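Local coordinates for nonstructural protein 2 (Human rotavirus C, PDB 2GU0), which probably hydrolyses nucleoside triphosphates and RNA 5'-triphosphates, binds single-stranded RNA and helps build viral factories, working as a homooctamer, at residues H110-L115 and S172-L177; A181-I186 and R224-S229; P264-C269 and T284-I289. One frame throughout, in Å; residues are numbered along the deposited sequence.

Contact 1 (H110-L115 and S172-L177)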
loop_
_atom_site.group_PDB
_atom_site.type_symbol
_atom_site.label_atom_id
_atom_site.label_comp_id
_atom_site.label_asym_id
_atom_site.label_seq_id
_atom_site.Cartn_x
_atom_site.Cartn_y
_atom_site.Cartn_z
ATOM N N HIS A 110 -18.118 -21.647 21.400
ATOM C CA HIS A 110 -19.164 -22.226 20.569
ATOM C C HIS A 110 -19.860 -21.033 19.887
ATOM O O HIS A 110 -20.039 -21.022 18.676
ATOM C CB HIS A 110 -20.122 -23.039 21.468
ATOM C CG HIS A 110 -21.271 -23.686 20.751
ATOM N ND1 HIS A 110 -21.779 -24.909 21.129
ATOM C CD2 HIS A 110 -22.080 -23.240 19.760
ATOM C CE1 HIS A 110 -22.852 -25.187 20.410
ATOM N NE2 HIS A 110 -23.058 -24.189 19.571
ATOM N N LEU A 111 -20.217 -20.011 20.658
ATOM C CA LEU A 111 -20.888 -18.845 20.086
ATOM C C LEU A 111 -20.013 -18.163 19.061
ATOM O O LEU A 111 -20.508 -17.669 18.039
ATOM C CB LEU A 111 -21.258 -17.836 21.171
ATOM C CG LEU A 111 -22.390 -18.278 22.090
ATOM C CD1 LEU A 111 -22.528 -17.308 23.233
ATOM C CD2 LEU A 111 -23.677 -18.366 21.288
ATOM N N GLU A 112 -18.712 -18.123 19.336
ATOM C CA GLU A 112 -17.793 -17.482 18.417
ATOM C C GLU A 112 -17.850 -18.207 17.089
ATOM O O GLU A 112 -17.709 -17.592 16.040
ATOM C CB GLU A 112 -16.369 -17.473 18.976
ATOM C CG GLU A 112 -15.298 -17.270 17.915
ATOM C CD GLU A 112 -14.303 -16.168 18.238
ATOM O OE1 GLU A 112 -13.990 -15.964 19.425
ATOM O OE2 GLU A 112 -13.812 -15.519 17.294
ATOM N N ASN A 113 -18.066 -19.515 17.113
ATOM C CA ASN A 113 -18.156 -20.224 15.850
ATOM C C ASN A 113 -19.485 -19.930 15.179
ATOM O O ASN A 113 -19.529 -19.755 13.960
ATOM C CB ASN A 113 -17.967 -21.728 16.034
ATOM C CG ASN A 113 -16.527 -22.148 15.859
ATOM O OD1 ASN A 113 -15.778 -21.518 15.110
ATOM N ND2 ASN A 113 -16.133 -23.225 16.525
ATOM N N LEU A 114 -20.566 -19.859 15.957
ATOM C CA LEU A 114 -21.861 -19.548 15.358
ATOM C C LEU A 114 -21.777 -18.219 14.607
ATOM O O LEU A 114 -22.365 -18.079 13.538
ATOM C CB LEU A 114 -22.966 -19.488 16.410
ATOM C CG LEU A 114 -23.450 -20.826 16.982
ATOM C CD1 LEU A 114 -24.442 -20.570 18.093
ATOM C CD2 LEU A 114 -24.091 -21.653 15.909
ATOM N N LEU A 115 -21.038 -17.254 15.156
ATOM C CA LEU A 115 -20.866 -15.954 14.503
ATOM C C LEU A 115 -20.334 -16.114 13.083
ATOM O O LEU A 115 -20.772 -15.417 12.168
ATOM C CB LEU A 115 -19.886 -15.066 15.268
ATOM C CG LEU A 115 -20.321 -14.378 16.558
ATOM C CD1 LEU A 115 -19.146 -13.570 17.095
ATOM C CD2 LEU A 115 -21.519 -13.488 16.293
ATOM N N SER A 172 -7.977 -22.343 17.680
ATOM C CA SER A 172 -6.674 -21.716 17.527
ATOM C C SER A 172 -6.701 -20.285 16.987
ATOM O O SER A 172 -5.822 -19.492 17.320
ATOM C CB SER A 172 -5.789 -22.575 16.625
ATOM O OG SER A 172 -6.082 -22.337 15.260
ATOM N N ASN A 173 -7.695 -19.942 16.168
ATOM C CA ASN A 173 -7.751 -18.587 15.610
ATOM C C ASN A 173 -8.840 -17.652 16.139
ATOM O O ASN A 173 -9.037 -16.564 15.603
ATOM C CB ASN A 173 -7.860 -18.652 14.085
ATOM C CG ASN A 173 -6.534 -18.982 13.423
ATOM O OD1 ASN A 173 -5.542 -18.266 13.607
ATOM N ND2 ASN A 173 -6.509 -20.068 12.646
ATOM N N HIS A 174 -9.546 -18.072 17.180
ATOM C CA HIS A 174 -10.597 -17.248 17.761
ATOM C C HIS A 174 -10.054 -15.958 18.358
ATOM O O HIS A 174 -8.965 -15.950 18.930
ATOM C CB HIS A 174 -11.315 -18.026 18.850
ATOM C CG HIS A 174 -12.284 -19.031 18.326
ATOM N ND1 HIS A 174 -13.113 -19.760 19.147
ATOM C CD2 HIS A 174 -12.594 -19.388 17.060
ATOM C CE1 HIS A 174 -13.900 -20.517 18.406
ATOM N NE2 HIS A 174 -13.605 -20.311 17.137
ATOM N N LYS A 175 -10.806 -14.866 18.237
ATOM C CA LYS A 175 -10.359 -13.608 18.818
ATOM C C LYS A 175 -10.788 -13.468 20.294
ATOM O O LYS A 175 -10.147 -12.759 21.068
ATOM C CB LYS A 175 -10.861 -12.415 17.992
ATOM C CG LYS A 175 -9.934 -12.023 16.839
ATOM C CD LYS A 175 -10.220 -10.596 16.295
ATOM C CE LYS A 175 -9.639 -9.441 17.161
ATOM N NZ LYS A 175 -10.023 -8.077 16.654
ATOM N N LEU A 176 -11.850 -14.165 20.692
ATOM C CA LEU A 176 -12.334 -14.089 22.069
ATOM C C LEU A 176 -11.509 -14.889 23.072
ATOM O O LEU A 176 -10.856 -14.311 23.934
ATOM C CB LEU A 176 -13.809 -14.508 22.143
ATOM C CG LEU A 176 -14.815 -13.517 21.545
ATOM C CD1 LEU A 176 -16.236 -14.009 21.776
ATOM C CD2 LEU A 176 -14.630 -12.155 22.194
ATOM N N LEU A 177 -11.533 -16.212 22.965
ATOM C CA LEU A 177 -10.777 -17.059 23.876
ATOM C C LEU A 177 -10.007 -18.109 23.102
ATOM O O LEU A 177 -10.413 -19.269 23.045
ATOM C CB LEU A 177 -11.715 -17.744 24.854
ATOM C CG LEU A 177 -12.622 -16.817 25.666
ATOM C CD1 LEU A 177 -13.639 -17.650 26.439
ATOM C CD2 LEU A 177 -11.787 -15.971 26.620
#

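Contact 2 (A181-I186 and R224-S229)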
loop_
_atom_site.group_PDB
_atom_site.type_symbol
_atom_site.label_atom_id
_atom_site.label_comp_id
_atom_site.label_asym_id
_atom_site.label_seq_id
_atom_site.Cartn_x
_atom_site.Cartn_y
_atom_site.Cartn_z
ATOM N N ALA A 181 -6.622 -26.889 21.531
ATOM C CA ALA A 181 -7.275 -28.188 21.419
ATOM C C ALA A 181 -7.571 -28.571 19.956
ATOM O O ALA A 181 -8.062 -27.755 19.171
ATOM C CB ALA A 181 -8.566 -28.192 22.233
ATOM N N ASP A 182 -7.254 -29.818 19.610
ATOM C CA ASP A 182 -7.451 -30.375 18.273
ATOM C C ASP A 182 -8.714 -31.238 18.361
ATOM O O ASP A 182 -8.661 -32.387 18.794
ATOM C CB ASP A 182 -6.223 -31.234 17.921
ATOM C CG ASP A 182 -6.200 -31.694 16.468
ATOM O OD1 ASP A 182 -7.069 -32.489 16.053
ATOM O OD2 ASP A 182 -5.292 -31.262 15.733
ATOM N N GLU A 183 -9.853 -30.689 17.962
ATOM C CA GLU A 183 -11.090 -31.448 18.045
ATOM C C GLU A 183 -11.972 -31.341 16.811
ATOM O O GLU A 183 -11.786 -30.463 15.981
ATOM C CB GLU A 183 -11.913 -30.969 19.240
ATOM C CG GLU A 183 -11.148 -30.831 20.532
ATOM C CD GLU A 183 -12.009 -30.264 21.641
ATOM O OE1 GLU A 183 -12.425 -29.102 21.515
ATOM O OE2 GLU A 183 -12.282 -30.970 22.634
ATOM N N TYR A 184 -12.932 -32.255 16.712
ATOM C CA TYR A 184 -13.921 -32.267 15.641
ATOM C C TYR A 184 -15.231 -32.616 16.326
ATOM O O TYR A 184 -15.231 -33.105 17.459
ATOM C CB TYR A 184 -13.619 -33.334 14.589
ATOM C CG TYR A 184 -12.305 -33.153 13.888
ATOM C CD1 TYR A 184 -11.116 -33.500 14.521
ATOM C CD2 TYR A 184 -12.242 -32.649 12.592
ATOM C CE1 TYR A 184 -9.893 -33.358 13.880
ATOM C CE2 TYR A 184 -11.027 -32.502 11.943
ATOM C CZ TYR A 184 -9.856 -32.861 12.597
ATOM O OH TYR A 184 -8.636 -32.742 11.991
ATOM N N LYS A 185 -16.349 -32.371 15.655
ATOM C CA LYS A 185 -17.639 -32.692 16.248
ATOM C C LYS A 185 -18.533 -33.500 15.307
ATOM O O LYS A 185 -18.680 -33.171 14.128
ATOM C CB LYS A 185 -18.364 -31.415 16.677
ATOM C CG LYS A 185 -19.632 -31.687 17.477
ATOM C CD LYS A 185 -20.380 -30.419 17.881
ATOM C CE LYS A 185 -19.649 -29.637 18.950
ATOM N NZ LYS A 185 -20.462 -28.486 19.418
ATOM N N ILE A 186 -19.121 -34.565 15.845
ATOM C CA ILE A 186 -20.025 -35.438 15.103
ATOM C C ILE A 186 -21.445 -35.103 15.531
ATOM O O ILE A 186 -21.752 -35.118 16.712
ATOM C CB ILE A 186 -19.786 -36.898 15.471
ATOM C CG1 ILE A 186 -18.313 -37.251 15.302
ATOM C CG2 ILE A 186 -20.650 -37.791 14.624
ATOM C CD1 ILE A 186 -17.995 -38.634 15.814
ATOM N N ARG A 224 -17.807 -35.602 20.384
ATOM C CA ARG A 224 -16.565 -34.884 20.169
ATOM C C ARG A 224 -15.392 -35.849 19.956
ATOM O O ARG A 224 -15.154 -36.742 20.762
ATOM C CB ARG A 224 -16.294 -33.951 21.362
ATOM C CG ARG A 224 -15.190 -32.927 21.109
ATOM C CD ARG A 224 -15.154 -31.836 22.172
ATOM N NE ARG A 224 -16.325 -30.970 22.099
ATOM C CZ ARG A 224 -16.282 -29.651 21.898
ATOM N NH1 ARG A 224 -15.115 -29.028 21.742
ATOM N NH2 ARG A 224 -17.415 -28.951 21.870
ATOM N N LEU A 225 -14.688 -35.680 18.841
ATOM C CA LEU A 225 -13.515 -36.491 18.533
ATOM C C LEU A 225 -12.362 -35.805 19.253
ATOM O O LEU A 225 -12.010 -34.675 18.913
ATOM C CB LEU A 225 -13.243 -36.511 17.023
ATOM C CG LEU A 225 -14.201 -37.367 16.193
ATOM C CD1 LEU A 225 -13.973 -37.125 14.726
ATOM C CD2 LEU A 225 -13.991 -38.830 16.523
ATOM N N VAL A 226 -11.792 -36.474 20.254
ATOM C CA VAL A 226 -10.698 -35.896 21.020
ATOM C C VAL A 226 -9.441 -36.737 20.919
ATOM O O VAL A 226 -9.507 -37.917 20.583
ATOM C CB VAL A 226 -11.091 -35.740 22.501
ATOM C CG1 VAL A 226 -12.304 -34.839 22.610
ATOM C CG2 VAL A 226 -11.402 -37.098 23.121
ATOM N N LEU A 227 -8.292 -36.128 21.192
ATOM C CA LEU A 227 -7.025 -36.847 21.125
ATOM C C LEU A 227 -6.933 -37.855 22.260
ATOM O O LEU A 227 -7.353 -37.563 23.383
ATOM C CB LEU A 227 -5.840 -35.878 21.222
ATOM C CG LEU A 227 -5.136 -35.334 19.969
ATOM C CD1 LEU A 227 -5.803 -35.857 18.723
ATOM C CD2 LEU A 227 -5.139 -33.819 20.006
ATOM N N HIS A 228 -6.386 -39.038 21.971
ATOM C CA HIS A 228 -6.240 -40.067 22.998
ATOM C C HIS A 228 -5.527 -39.462 24.207
ATOM O O HIS A 228 -5.840 -39.781 25.358
ATOM C CB HIS A 228 -5.440 -41.260 22.466
ATOM C CG HIS A 228 -6.167 -42.075 21.438
ATOM N ND1 HIS A 228 -7.454 -42.532 21.624
ATOM C CD2 HIS A 228 -5.773 -42.548 20.232
ATOM C CE1 HIS A 228 -7.820 -43.252 20.578
ATOM N NE2 HIS A 228 -6.818 -43.277 19.719
ATOM N N SER A 229 -4.579 -38.572 23.934
ATOM C CA SER A 229 -3.831 -37.898 24.987
ATOM C C SER A 229 -4.695 -36.831 25.646
ATOM O O SER A 229 -4.193 -35.826 26.121
ATOM C CB SER A 229 -2.582 -37.238 24.401
ATOM O OG SER A 229 -2.927 -36.161 23.545
#

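Contact 3 (P264-C269 and T284-I289)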
loop_
_atom_site.group_PDB
_atom_site.type_symbol
_atom_site.label_atom_id
_atom_site.label_comp_id
_atom_site.label_asym_id
_atom_site.label_seq_id
_atom_site.Cartn_x
_atom_site.Cartn_y
_atom_site.Cartn_z
ATOM N N PRO A 264 -15.190 -47.410 23.053
ATOM C CA PRO A 264 -15.475 -48.463 24.040
ATOM C C PRO A 264 -15.003 -48.166 25.457
ATOM O O PRO A 264 -15.766 -48.297 26.414
ATOM C CB PRO A 264 -14.785 -49.689 23.444
ATOM C CG PRO A 264 -14.916 -49.451 21.982
ATOM C CD PRO A 264 -14.523 -47.987 21.874
ATOM N N GLY A 265 -13.740 -47.773 25.580
ATOM C CA GLY A 265 -13.193 -47.458 26.885
ATOM C C GLY A 265 -14.082 -46.456 27.589
ATOM O O GLY A 265 -14.459 -46.645 28.748
ATOM N N TRP A 266 -14.423 -45.391 26.871
ATOM C CA TRP A 266 -15.277 -44.336 27.391
ATOM C C TRP A 266 -16.633 -44.926 27.746
ATOM O O TRP A 266 -17.121 -44.753 28.852
ATOM C CB TRP A 266 -15.430 -43.243 26.324
ATOM C CG TRP A 266 -16.247 -42.037 26.743
ATOM C CD1 TRP A 266 -17.586 -41.839 26.546
ATOM C CD2 TRP A 266 -15.767 -40.873 27.426
ATOM N NE1 TRP A 266 -17.963 -40.627 27.061
ATOM C CE2 TRP A 266 -16.868 -40.013 27.607
ATOM C CE3 TRP A 266 -14.512 -40.477 27.901
ATOM C CZ2 TRP A 266 -16.754 -38.777 28.244
ATOM C CZ3 TRP A 266 -14.397 -39.250 28.536
ATOM C CH2 TRP A 266 -15.513 -38.412 28.702
ATOM N N LYS A 267 -17.225 -45.631 26.792
ATOM C CA LYS A 267 -18.525 -46.258 26.967
ATOM C C LYS A 267 -18.721 -46.880 28.343
ATOM O O LYS A 267 -19.682 -46.554 29.040
ATOM C CB LYS A 267 -18.712 -47.331 25.898
ATOM C CG LYS A 267 -19.915 -48.243 26.083
ATOM C CD LYS A 267 -21.226 -47.497 25.921
ATOM C CE LYS A 267 -22.376 -48.462 25.628
ATOM N NZ LYS A 267 -22.238 -49.158 24.311
ATOM N N THR A 268 -17.806 -47.771 28.727
ATOM C CA THR A 268 -17.883 -48.468 30.014
ATOM C C THR A 268 -17.391 -47.647 31.203
ATOM O O THR A 268 -17.993 -47.692 32.278
ATOM C CB THR A 268 -17.080 -49.799 30.002
ATOM O OG1 THR A 268 -15.701 -49.525 29.729
ATOM C CG2 THR A 268 -17.627 -50.754 28.954
ATOM N N CYS A 269 -16.292 -46.921 31.023
ATOM C CA CYS A 269 -15.758 -46.104 32.105
ATOM C C CYS A 269 -16.846 -45.180 32.624
ATOM O O CYS A 269 -17.014 -45.021 33.830
ATOM C CB CYS A 269 -14.576 -45.270 31.617
ATOM S SG CYS A 269 -14.055 -43.990 32.781
ATOM N N THR A 284 -9.529 -46.881 34.412
ATOM C CA THR A 284 -8.762 -47.963 33.811
ATOM C C THR A 284 -9.370 -48.501 32.528
ATOM O O THR A 284 -8.674 -48.670 31.529
ATOM C CB THR A 284 -8.599 -49.126 34.817
ATOM O OG1 THR A 284 -7.785 -48.684 35.907
ATOM C CG2 THR A 284 -7.960 -50.348 34.157
ATOM N N SER A 285 -10.669 -48.774 32.552
ATOM C CA SER A 285 -11.342 -49.314 31.381
ATOM C C SER A 285 -11.307 -48.389 30.164
ATOM O O SER A 285 -11.788 -48.752 29.097
ATOM C CB SER A 285 -12.789 -49.691 31.734
ATOM O OG SER A 285 -13.376 -48.747 32.613
ATOM N N LEU A 286 -10.726 -47.202 30.329
ATOM C CA LEU A 286 -10.612 -46.228 29.244
ATOM C C LEU A 286 -9.603 -46.648 28.181
ATOM O O LEU A 286 -9.802 -46.404 26.996
ATOM C CB LEU A 286 -10.177 -44.867 29.786
ATOM C CG LEU A 286 -11.185 -43.953 30.469
ATOM C CD1 LEU A 286 -10.476 -42.671 30.870
ATOM C CD2 LEU A 286 -12.339 -43.657 29.527
ATOM N N TYR A 287 -8.512 -47.265 28.615
ATOM C CA TYR A 287 -7.461 -47.692 27.705
ATOM C C TYR A 287 -7.291 -49.196 27.726
ATOM O O TYR A 287 -6.453 -49.739 27.012
ATOM C CB TYR A 287 -6.155 -47.044 28.119
ATOM C CG TYR A 287 -5.851 -47.303 29.571
ATOM C CD1 TYR A 287 -5.293 -48.510 29.982
ATOM C CD2 TYR A 287 -6.174 -46.364 30.542
ATOM C CE1 TYR A 287 -5.067 -48.774 31.331
ATOM C CE2 TYR A 287 -5.951 -46.618 31.894
ATOM C CZ TYR A 287 -5.400 -47.823 32.282
ATOM O OH TYR A 287 -5.195 -48.075 33.619
ATOM N N SER A 288 -8.078 -49.872 28.550
ATOM C CA SER A 288 -7.969 -51.317 28.645
ATOM C C SER A 288 -9.013 -52.089 27.841
ATOM O O SER A 288 -8.950 -53.315 27.773
ATOM C CB SER A 288 -8.016 -51.748 30.110
ATOM O OG SER A 288 -9.233 -51.356 30.708
ATOM N N ILE A 289 -9.971 -51.389 27.233
ATOM C CA ILE A 289 -10.986 -52.068 26.426
ATOM C C ILE A 289 -10.740 -51.908 24.924
ATOM O O ILE A 289 -10.463 -50.809 24.450
ATOM C CB ILE A 289 -12.394 -51.572 26.754
ATOM C CG1 ILE A 289 -12.780 -52.040 28.154
ATOM C CG2 ILE A 289 -13.385 -52.097 25.726
ATOM C CD1 ILE A 289 -14.227 -51.797 28.504
#

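Contact 1 (H110-L115 and S172-L177)
H174 is the first residue of the loop segment 172-177 to meet helix 108-119, and it does so with its whole ring. One face of the imidazole lies against the side chain of E112: CG of E112 sits over the ring centre, 3.4 Å from the centroid, which makes a CH-pi contact. The carboxylate of the same glutamate continues across the ring, its plane turned just 9° from the ring plane, and the two side chains overlap head to stem, the carboxylate ending near CB of H174. The helix also engages the edge of the imidazole. NE2 of H174 gives a weak hydrogen bond to OD1 of N113 at 3.2 Å, with the amide standing steeply to the ring, 77° between planes; ND2 of N113 turns to E153.

At K175 the backbone takes over. Its amide N lies 3.2 Å from OE2 of E112, bound on the syn side but tilted out of the carboxylate plane. The next amide, N of L176, donates to OE1 of E112 over 3.1 Å and uses the syn lone pair. The start of the L176 side chain runs beside this same oxygen, and the leucine goes on to touch L79 of helix 74-90.

E112 reaches the loop because CG is anti to its backbone N (chi1 160°) and the chain then bends at chi2. Two successive loop amides thus grip one buried carboxylate, one on each oxygen, and Q75 adds a further hydrogen bond to OE2. With three N-H groups directed at it, the carboxylate is probably stabilised in its charged form; the bonds to both of its oxygens limit its rotation, while its stem covers one face of the imidazole.

Contact 2 (A181-I186 and R224-S229)
Y184 and L225 carry the backbone bonding between strands 182-188 and 222-227, which run antiparallel with 158° between the directions of their short segments. They form a hydrogen-bonded pair: N of L225 donates to O of Y184 at 3.0 Å, and the return bond, from N of Y184 to O of L225, is weak at 3.4 Å. K185 and R224 make the adjoining non-hydrogen-bonded pair. CA-H...O contacts from R224 to O of Y184 and from E183 to O of L225 fill in the ladder.

The charged contact is a salt bridge between E183 and R224. NH1 of R224 meets OE1 of E183 at 2.7 Å; the oxygen lies in the guanidinium plane, whereas the nitrogen comes from above the carboxylate, whose plane is 56° from that of the guanidinium. R224 runs out with CG anti to the backbone N (chi1 -167°) and bends at chi3, which brings its head over to the glutamate. On the same face as R224, NZ of K185 comes within 3.9 Å of NH2 of R224. E147 and E153 form salt bridges with K185, and E153 makes a further long, weak ion pair with R224, which probably offsets the like charges.

Apolar contacts flank the polar ones. On the face shared by Y184 and L225, CB of Y184 touches CD1 of L225 at 3.8 Å, and I186 crosses L225 nearly at a right angle, its CD1 on CG of L225. Where strand 182-188 begins and 222-227 ends, CB of D182 packs on CD2 of L227.

The pair forms adjacent inner strands of the five-stranded antiparallel sheet in the HIT-like part of the protein. K185 and R224 are predicted to bind ATP, and H222, on the same strand as R224, is the predicted catalytic histidine, consistent with a nucleotide site on this face.

Contact 3 (P264-C269 and T284-I289)
This is a close helix-to-helix packing, backbone on backbone at a glycine, with mostly apolar side chains on either side: the first turn of helix 264-275 lies against the short, weakly bonded helix 285-288 and the residue after it, on the outer part of the C-terminal region. The backbones come nearest at G265 and L286, whose CA atoms are 3.7 Å apart. With no side chain at G265, its CA lies directly against the carbonyl oxygens of S285 and L286, and CA-H...O contacts form to both.

Side chains close the two flanks. On one, CD2 of L286 reaches CB of C269 at 3.5 Å and lies beside CE3 of W266, the leucine and tryptophan pointing the same way. On the other, CG2 of I289 rests on CB of P264 at 3.6 Å, while CG2 of T268 and CD1 of I289 meet tip to tip. I289 spans both partners because CG2 is anti to its backbone N and CG1 is anti to its carbonyl carbon (chi1 -69°).

Beyond the pair, W266 and L286 both press on A235 of helix 231-243, and NE1 of W266 donates to O of S217, tying helix 264-275 to the loop between strands 213-216 and 222-227.

Overall arrangement
The three contacts follow one another along the chain, each closing before the next opens. Contact 1 joins the N- and C-terminal parts of the protein, holding helix 108-119 to the loop that leads from strand 164-170 into strand 182-188; contact 2 begins on that latter strand. Their centres are about 17 Å apart, and H110 touches K185 where they meet. Contact 3 lies about 17 Å from contact 2 and 32 Å from contact 1, centre to centre, with helix 231-243 touching both later contacts. Contact 2 lies between the other two, about 7 Å from contact 3 at the nearest atoms, placing the predicted nucleotide-binding residues of the sheet between helix 108-119 and helices 264-275 and 285-288.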